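PDB 2WJR: N-acetylneuraminic acid outer membrane channel protein NanC from Escherichia coli, which forms a monomeric, weakly anion-selective outer-membrane channel through which the sialic acid N-acetylneuraminate enters the bacterium. Local coordinates for residues 126-131 and 146-151; 86-91 and 102-107; 163-168 and 188-193. The protein carries 1 engineered substitution. One frame throughout, in Å; residues are numbered along the deposited sequence.

Contact 1: 126-131 and 146-151; sequences VHRWDG and QTTLYS. With OCT (N-octane), chain E.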
# COMPACT_ATOMS: atom_id res chain seq x y z
N VAL A 126 4.54 13.93 -2.26
CA VAL A 126 3.48 13.57 -1.36
C VAL A 126 4.01 13.14 0.02
O VAL A 126 5.02 12.44 0.11
CB VAL A 126 2.66 12.42 -1.95
CG1 VAL A 126 1.74 11.83 -0.86
CG2 VAL A 126 1.84 12.90 -3.17
N HIS A 127 3.33 13.59 1.06
CA HIS A 127 3.59 13.15 2.44
C HIS A 127 2.59 12.08 2.76
O HIS A 127 1.39 12.32 2.67
CB HIS A 127 3.37 14.28 3.43
CG HIS A 127 4.31 15.42 3.28
ND1 HIS A 127 5.65 15.34 3.61
CD2 HIS A 127 4.11 16.70 2.86
CE1 HIS A 127 6.23 16.50 3.38
NE2 HIS A 127 5.32 17.35 2.92
N ARG A 128 3.05 10.88 3.14
CA ARG A 128 2.15 9.76 3.35
C ARG A 128 2.38 9.06 4.70
O ARG A 128 3.52 8.73 5.07
CB ARG A 128 2.27 8.75 2.20
CG ARG A 128 1.44 7.51 2.44
CD ARG A 128 1.54 6.51 1.33
NE ARG A 128 0.82 5.28 1.67
CZ ARG A 128 0.08 4.53 0.85
NH1 ARG A 128 -0.08 4.86 -0.44
NH2 ARG A 128 -0.52 3.45 1.33
N TRP A 129 1.28 8.85 5.42
CA TRP A 129 1.27 8.13 6.69
C TRP A 129 0.43 6.87 6.54
O TRP A 129 -0.67 6.90 5.96
CB TRP A 129 0.66 9.01 7.78
CG TRP A 129 1.53 10.10 8.26
CD1 TRP A 129 1.57 11.40 7.82
CD2 TRP A 129 2.50 9.99 9.31
NE1 TRP A 129 2.53 12.10 8.54
CE2 TRP A 129 3.11 11.25 9.45
CE3 TRP A 129 2.92 8.93 10.13
CZ2 TRP A 129 4.12 11.48 10.40
CZ3 TRP A 129 3.92 9.16 11.06
CH2 TRP A 129 4.49 10.43 11.20
N ASP A 130 0.94 5.76 7.09
CA ASP A 130 0.16 4.54 7.19
C ASP A 130 0.21 4.05 8.64
O ASP A 130 1.25 4.09 9.28
CB ASP A 130 0.72 3.45 6.27
CG ASP A 130 0.50 3.76 4.80
OD1 ASP A 130 -0.55 3.37 4.25
OD2 ASP A 130 1.44 4.33 4.19
N GLY A 131 -0.94 3.62 9.13
CA GLY A 131 -1.09 2.95 10.42
C GLY A 131 -1.51 1.51 10.16
O GLY A 131 -2.25 1.23 9.22
N GLN A 146 -5.16 -1.48 7.66
CA GLN A 146 -4.19 -0.47 7.32
C GLN A 146 -4.94 0.83 7.03
O GLN A 146 -5.82 0.86 6.18
CB GLN A 146 -3.39 -0.90 6.09
CG GLN A 146 -2.29 0.08 5.70
CD GLN A 146 -1.49 -0.35 4.49
OE1 GLN A 146 -1.54 -1.52 4.08
NE2 GLN A 146 -0.75 0.57 3.91
N THR A 147 -4.59 1.88 7.74
CA THR A 147 -5.19 3.19 7.52
C THR A 147 -4.12 4.14 6.94
O THR A 147 -2.94 4.06 7.27
CB THR A 147 -5.91 3.72 8.84
OG1 THR A 147 -6.72 4.86 8.52
CG2 THR A 147 -4.91 4.05 9.93
N THR A 148 -4.54 5.01 6.01
CA THR A 148 -3.60 5.80 5.27
C THR A 148 -4.11 7.23 5.12
O THR A 148 -5.30 7.44 4.90
CB THR A 148 -3.39 5.23 3.87
OG1 THR A 148 -3.03 3.84 3.95
CG2 THR A 148 -2.34 6.03 3.09
N LEU A 149 -3.21 8.17 5.29
CA LEU A 149 -3.48 9.61 5.06
C LEU A 149 -2.34 10.13 4.19
O LEU A 149 -1.15 9.99 4.55
CB LEU A 149 -3.54 10.36 6.38
CG LEU A 149 -3.60 11.90 6.32
CD1 LEU A 149 -4.82 12.32 5.52
CD2 LEU A 149 -3.62 12.52 7.75
N TYR A 150 -2.64 10.70 3.03
CA TYR A 150 -1.60 11.38 2.29
C TYR A 150 -2.06 12.75 1.83
O TYR A 150 -3.24 12.98 1.61
CB TYR A 150 -1.08 10.56 1.11
CG TYR A 150 -2.07 9.73 0.36
CD1 TYR A 150 -3.07 10.33 -0.41
CD2 TYR A 150 -1.98 8.36 0.35
CE1 TYR A 150 -3.95 9.58 -1.15
CE2 TYR A 150 -2.87 7.59 -0.37
CZ TYR A 150 -3.87 8.21 -1.13
OH TYR A 150 -4.77 7.45 -1.85
N SER A 151 -1.09 13.64 1.73
CA SER A 151 -1.34 15.04 1.37
C SER A 151 -0.29 15.53 0.40
O SER A 151 0.84 15.05 0.39
CB SER A 151 -1.33 15.91 2.62
OG SER A 151 -0.05 15.90 3.20
C1 OCT E . -4.56 1.44 12.61
C2 OCT E . -3.79 2.52 13.38
C3 OCT E . -2.81 1.89 14.38
C4 OCT E . -1.86 2.93 15.02
C5 OCT E . -0.44 2.38 15.16
C6 OCT E . 0.29 2.84 16.44
C7 OCT E . 1.82 2.58 16.35
C8 OCT E . 2.55 2.65 17.71
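T148 and Q146 both reach across to D130 and donate to the same oxygen. T148 OG1 donates to D130 OD1 over a short 2.5 Å, on the anti side but tilted 34° out of the carboxylate plane. Q146 NE2 meets D130 OD1 from above that plane at 2.8 Å; its extended chain, CG anti to the backbone N (chi1 -177°), carries the amide that far. The syn lone pairs go to R128, which grips the carboxylate side-on: R128 NE lies 2.8 Å from D130 OD2, and R128 NH2 takes OD1. With an alanine in place of D130, the R128 guanidinium would probably be freer to turn, and T148 and Q146 would lose their acceptor.

The T148 methyl CG2 lies over one guanidinium face, toward its rim, 3.5 Å from R128 NE; the apolar touch is V126 CG1 on Y150 CB at 3.7 Å.

Antiparallel backbone bonds join H127 with S151, W129 with L149 and G131 with T147. A CB at G131 would sit tightly against T147 CG2 and meet the octane, whose C1 lies 3.8 Å from that methyl, so glycine fits.

So many donors should favour an ionised D130, which probably tempers the positive charge of R128.

Contact 2: 86-91 and 102-107; sequences GPYVKL and GIRYRY. With OCT (N-octane), chain G; OCT (N-octane), chain E.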
# COMPACT_ATOMS: atom_id res chain seq x y z
N GLY A 86 10.29 6.79 -2.61
CA GLY A 86 9.57 6.93 -1.35
C GLY A 86 10.34 6.47 -0.13
O GLY A 86 10.06 5.39 0.39
N PRO A 87 11.35 7.25 0.30
CA PRO A 87 12.05 6.91 1.51
C PRO A 87 11.07 6.96 2.69
O PRO A 87 10.12 7.76 2.68
CB PRO A 87 13.13 7.98 1.61
CG PRO A 87 12.60 9.14 0.81
CD PRO A 87 11.87 8.49 -0.30
N TYR A 88 11.26 6.06 3.66
CA TYR A 88 10.35 5.99 4.78
C TYR A 88 10.99 5.48 6.06
O TYR A 88 12.12 4.95 6.03
CB TYR A 88 9.13 5.12 4.44
CG TYR A 88 9.35 3.63 4.18
CD1 TYR A 88 9.15 3.09 2.92
CD2 TYR A 88 9.69 2.75 5.22
CE1 TYR A 88 9.28 1.72 2.68
CE2 TYR A 88 9.79 1.40 5.00
CZ TYR A 88 9.61 0.89 3.74
OH TYR A 88 9.74 -0.45 3.53
N VAL A 89 10.27 5.66 7.16
CA VAL A 89 10.59 4.94 8.39
C VAL A 89 9.33 4.32 8.94
O VAL A 89 8.30 5.00 9.11
CB VAL A 89 11.24 5.83 9.46
CG1 VAL A 89 11.54 4.97 10.75
CG2 VAL A 89 12.51 6.46 8.92
N LYS A 90 9.41 3.02 9.24
CA LYS A 90 8.30 2.29 9.83
C LYS A 90 8.68 1.86 11.25
O LYS A 90 9.77 1.34 11.47
CB LYS A 90 7.92 1.06 9.00
CG LYS A 90 6.68 0.33 9.54
CD LYS A 90 6.24 -0.82 8.66
CE LYS A 90 5.05 -1.51 9.26
NZ LYS A 90 4.50 -2.54 8.33
N LEU A 91 7.78 2.09 12.19
CA LEU A 91 7.94 1.60 13.55
C LEU A 91 6.92 0.50 13.79
O LEU A 91 5.75 0.69 13.54
CB LEU A 91 7.74 2.75 14.53
CG LEU A 91 7.81 2.45 16.01
CD1 LEU A 91 9.26 2.08 16.40
CD2 LEU A 91 7.31 3.70 16.74
N GLY A 102 1.71 -0.86 13.89
CA GLY A 102 2.71 -0.33 13.00
C GLY A 102 2.35 1.08 12.59
O GLY A 102 1.17 1.40 12.49
N ILE A 103 3.36 1.91 12.41
CA ILE A 103 3.15 3.27 11.86
C ILE A 103 4.31 3.60 10.93
O ILE A 103 5.46 3.33 11.23
CB ILE A 103 2.99 4.32 12.99
CG1 ILE A 103 2.63 5.72 12.43
CG2 ILE A 103 4.25 4.39 13.88
CD1 ILE A 103 1.14 5.99 12.31
N ARG A 104 4.00 4.24 9.80
CA ARG A 104 4.99 4.59 8.83
C ARG A 104 4.74 6.00 8.30
O ARG A 104 3.60 6.40 8.09
CB ARG A 104 4.98 3.63 7.66
CG ARG A 104 6.12 3.80 6.67
CD ARG A 104 6.00 2.78 5.58
NE ARG A 104 4.82 2.99 4.74
CZ ARG A 104 4.37 2.13 3.84
NH1 ARG A 104 5.00 0.97 3.64
NH2 ARG A 104 3.28 2.42 3.14
N TYR A 105 5.83 6.73 8.16
CA TYR A 105 5.83 7.95 7.38
C TYR A 105 6.72 7.76 6.17
O TYR A 105 7.89 7.33 6.30
CB TYR A 105 6.32 9.15 8.20
CG TYR A 105 6.61 10.30 7.27
CD1 TYR A 105 5.56 11.09 6.77
CD2 TYR A 105 7.90 10.56 6.83
CE1 TYR A 105 5.81 12.14 5.89
CE2 TYR A 105 8.16 11.60 5.94
CZ TYR A 105 7.10 12.38 5.48
OH TYR A 105 7.37 13.40 4.60
N ARG A 106 6.17 8.09 5.00
CA ARG A 106 6.88 7.99 3.73
C ARG A 106 6.72 9.30 2.95
O ARG A 106 5.62 9.87 2.92
CB ARG A 106 6.30 6.85 2.91
CG ARG A 106 7.06 6.53 1.59
CD ARG A 106 6.43 5.28 1.00
NE ARG A 106 5.40 5.58 -0.00
CZ ARG A 106 4.36 4.81 -0.31
NH1 ARG A 106 4.14 3.65 0.32
NH2 ARG A 106 3.54 5.20 -1.27
N TYR A 107 7.82 9.75 2.36
CA TYR A 107 7.85 10.92 1.46
C TYR A 107 8.06 10.45 0.03
O TYR A 107 9.15 9.99 -0.31
CB TYR A 107 8.99 11.86 1.86
CG TYR A 107 9.12 13.11 0.97
CD1 TYR A 107 8.09 14.04 0.91
CD2 TYR A 107 10.27 13.34 0.23
CE1 TYR A 107 8.19 15.18 0.11
CE2 TYR A 107 10.39 14.49 -0.57
CZ TYR A 107 9.34 15.40 -0.62
OH TYR A 107 9.46 16.53 -1.41
C1 OCT G . 10.43 18.01 2.36
C2 OCT G . 10.30 16.91 3.43
C3 OCT G . 11.25 15.73 3.15
C4 OCT G . 11.09 14.56 4.14
C5 OCT G . 12.00 13.37 3.77
C6 OCT G . 12.26 12.42 4.96
C7 OCT G . 12.69 11.00 4.53
C8 OCT G . 12.07 9.90 5.42
C1 OCT E . -4.56 1.44 12.61
C2 OCT E . -3.79 2.52 13.38
C3 OCT E . -2.81 1.89 14.38
C4 OCT E . -1.86 2.93 15.02
C5 OCT E . -0.44 2.38 15.16
C6 OCT E . 0.29 2.84 16.44
C7 OCT E . 1.82 2.58 16.35
C8 OCT E . 2.55 2.65 17.71
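L91 N donates to I103 O over 2.8 Å, nearly straight at 167°, and I103 N returns a bond to L91 O. V89 and Y105 form the next hydrogen-bonded pair. At P87 the exchange becomes one-sided: Y107 N donates to P87 O at 3.1 Å, but proline has no N-H to give back, and its CD sits against Y107 O instead.

Between these pairs lie Y88, K90, R104 and R106, all on one face. The Y88 CG stands between backbone N and carbonyl carbon (chi1 65°), which turns one ring face to R104, whose CD sits above it, toward the rim, in a CH-pi contact 3.9 Å from the centroid. The guanidinium itself is too distant for more than a weak cation-pi attraction. A bend at chi3 (67°) turns the R104 head off its otherwise extended stem, and its NH2 forms a salt bridge with D130. Y88 CB also packs on R106 CB at 3.7 Å, while R106 NE pairs with D108.

The other face is apolar or aromatic, consistent with a surface that faces lipid. L91 CB touches I103 CG2 at 3.9 Å, and one octane lies over the Y107 ring, C3 being 3.8 Å above its plane.

Strand 68-79 flanks the hairpin beside 82-94, where V89 and L91 touch V70; strand 126-136 flanks it beside 99-110, with I103 against W129.

Contact 3: 163-168 and 188-193; sequences KWATEN and YLDRQG
T166 and D190 meet where regular pairing of the two backbones gives out. Further along, N168 and Y188 still form an antiparallel hydrogen-bonded pair, with Y188 N 2.9 Å from N168 O and N168 N bonded in return to Y188 O. Two residues earlier on strand 164-174, a carboxylate takes over: T166 N donates to D190 OD2 at 3.0 Å, on the anti side and 20° out of the carboxylate plane. Aspartate suits the spot because its short side chain, with CG anti to the backbone N (chi1 -154°), brings an acceptor where the diverging chain no longer offers a carbonyl. T166 O is less fortunate, buried here without a polar partner. Alongside, L189 CD2 runs against the stem of E167, 3.6 Å from its CB, and the small A165 lets the Q192 amide come close, CB to CD 3.8 Å.

A second shell fixes these groups. One water accepts from N168 ND2, donates to Y188 O at 2.8 Å and bonds T166 OG1. R191 N donates to D190 OD1 over 2.7 Å, which, with the T166 N bond to OD2, probably helps fix the carboxylate's rotation. Q192 NE2 reaches back to L189 O at 2.9 Å, with that oxygen lying in the amide plane, and also bonds Y150 OH. N168 OD1 is held by T147 and W145.

Farther out, the backbones of L189 and D190 bond to E203, tying the turn to strand 198-212. R191 centres an inverse gamma turn, and Q192 with G193 forms a classic beta bulge against that strand. Such a passage from ladder to irregular loop is what the extracellular rim of an outer-membrane beta-barrel presents, where strand 180-188 leaves the transmembrane wall.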
# COMPACT_ATOMS: atom_id res chain seq x y z
N LYS A 163 -6.45 18.40 -1.45
CA LYS A 163 -5.01 18.22 -1.38
C LYS A 163 -4.63 17.09 -0.42
O LYS A 163 -3.47 16.96 -0.04
CB LYS A 163 -4.35 19.52 -0.93
CG LYS A 163 -4.58 20.68 -1.91
CD LYS A 163 -3.64 21.84 -1.61
CE LYS A 163 -2.28 21.63 -2.23
NZ LYS A 163 -1.25 22.62 -1.80
N TRP A 164 -5.61 16.30 -0.02
CA TRP A 164 -5.37 15.15 0.87
C TRP A 164 -6.43 14.13 0.64
O TRP A 164 -7.50 14.44 0.11
CB TRP A 164 -5.34 15.56 2.33
CG TRP A 164 -6.65 16.10 2.85
CD1 TRP A 164 -7.11 17.38 2.72
CD2 TRP A 164 -7.64 15.38 3.60
NE1 TRP A 164 -8.34 17.49 3.33
CE2 TRP A 164 -8.69 16.29 3.88
CE3 TRP A 164 -7.76 14.06 4.06
CZ2 TRP A 164 -9.82 15.93 4.60
CZ3 TRP A 164 -8.89 13.69 4.77
CH2 TRP A 164 -9.91 14.62 5.03
N ALA A 165 -6.14 12.89 1.03
CA ALA A 165 -7.12 11.83 0.94
C ALA A 165 -6.69 10.70 1.85
O ALA A 165 -5.57 10.70 2.40
CB ALA A 165 -7.25 11.32 -0.47
N THR A 166 -7.59 9.75 1.98
CA THR A 166 -7.42 8.60 2.88
C THR A 166 -7.61 7.29 2.14
O THR A 166 -8.18 7.24 1.03
CB THR A 166 -8.39 8.68 4.10
OG1 THR A 166 -9.75 8.63 3.65
CG2 THR A 166 -8.15 9.94 4.89
N GLU A 167 -7.06 6.22 2.71
CA GLU A 167 -7.43 4.88 2.32
C GLU A 167 -7.58 4.07 3.60
O GLU A 167 -6.89 4.31 4.59
CB GLU A 167 -6.39 4.23 1.41
CG GLU A 167 -6.01 5.02 0.14
CD GLU A 167 -5.04 4.26 -0.77
OE1 GLU A 167 -4.75 3.07 -0.49
OE2 GLU A 167 -4.57 4.86 -1.76
N ASN A 168 -8.49 3.12 3.56
CA ASN A 168 -8.63 2.15 4.62
C ASN A 168 -8.79 0.79 4.01
O ASN A 168 -9.70 0.55 3.21
CB ASN A 168 -9.81 2.51 5.51
CG ASN A 168 -9.49 3.62 6.48
OD1 ASN A 168 -8.84 3.40 7.51
ND2 ASN A 168 -9.92 4.86 6.14
N TYR A 188 -11.77 1.14 1.25
CA TYR A 188 -12.41 2.38 0.85
C TYR A 188 -11.30 3.38 0.54
O TYR A 188 -10.48 3.75 1.42
CB TYR A 188 -13.35 2.90 1.92
CG TYR A 188 -14.03 4.17 1.44
CD1 TYR A 188 -13.80 5.39 2.07
CD2 TYR A 188 -14.83 4.15 0.30
CE1 TYR A 188 -14.40 6.56 1.60
CE2 TYR A 188 -15.43 5.30 -0.18
CZ TYR A 188 -15.20 6.51 0.48
OH TYR A 188 -15.77 7.66 -0.00
N LEU A 189 -11.24 3.81 -0.72
CA LEU A 189 -10.15 4.65 -1.18
C LEU A 189 -10.56 6.13 -1.37
O LEU A 189 -10.01 6.84 -2.21
CB LEU A 189 -9.59 4.06 -2.47
CG LEU A 189 -9.16 2.59 -2.33
CD1 LEU A 189 -8.63 2.11 -3.67
CD2 LEU A 189 -8.09 2.40 -1.22
N ASP A 190 -11.50 6.58 -0.53
CA ASP A 190 -11.96 7.97 -0.53
C ASP A 190 -12.71 8.20 -1.86
O ASP A 190 -12.98 7.26 -2.60
CB ASP A 190 -10.75 8.90 -0.36
CG ASP A 190 -11.10 10.24 0.27
OD1 ASP A 190 -12.02 10.95 -0.25
OD2 ASP A 190 -10.41 10.63 1.24
N ARG A 191 -13.06 9.44 -2.17
CA ARG A 191 -13.73 9.72 -3.44
C ARG A 191 -12.69 9.92 -4.54
O ARG A 191 -12.58 11.00 -5.10
CB ARG A 191 -14.62 10.94 -3.29
CG ARG A 191 -15.74 10.74 -2.27
CD ARG A 191 -16.77 11.89 -2.40
NE ARG A 191 -17.42 11.80 -3.70
CZ ARG A 191 -18.39 10.93 -4.01
NH1 ARG A 191 -18.92 10.92 -5.24
NH2 ARG A 191 -18.87 10.10 -3.10
N GLN A 192 -11.95 8.86 -4.87
CA GLN A 192 -10.82 8.95 -5.79
C GLN A 192 -11.05 8.14 -7.06
O GLN A 192 -10.13 7.97 -7.87
CB GLN A 192 -9.53 8.48 -5.10
CG GLN A 192 -8.98 9.50 -4.12
CD GLN A 192 -7.59 9.16 -3.62
OE1 GLN A 192 -6.61 9.76 -4.04
NE2 GLN A 192 -7.50 8.18 -2.71
N GLY A 193 -12.28 7.67 -7.25
CA GLY A 193 -12.63 6.96 -8.46
C GLY A 193 -12.67 7.95 -9.61
O GLY A 193 -13.05 9.13 -9.43
O HOH W 1 -10.65 5.72 3.38

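In the fold
The three contacts are successive stations round the wall of the barrel. Contacts 1 and 2, with centres 9 Å apart, are joined by neighbouring strands 126-136 and 99-110: R128 O lies 2.7 Å from R106 N, and H127 ND1 2.8 Å from Y105 OH, both probable hydrogen bonds. Contact 1 meets contact 3 through strands 141-152 and 164-174, with a probable hydrogen bond of 2.6 Å between Y150 OH and E167 OE2; these centres are 10 Å apart. Contacts 2 and 3 do not touch, their nearest atoms being about 8 Å apart. One octane touches both contacts 1 and 2, marking their shared outer surface, while R104, R128 and D130 form one charged network on the opposite face.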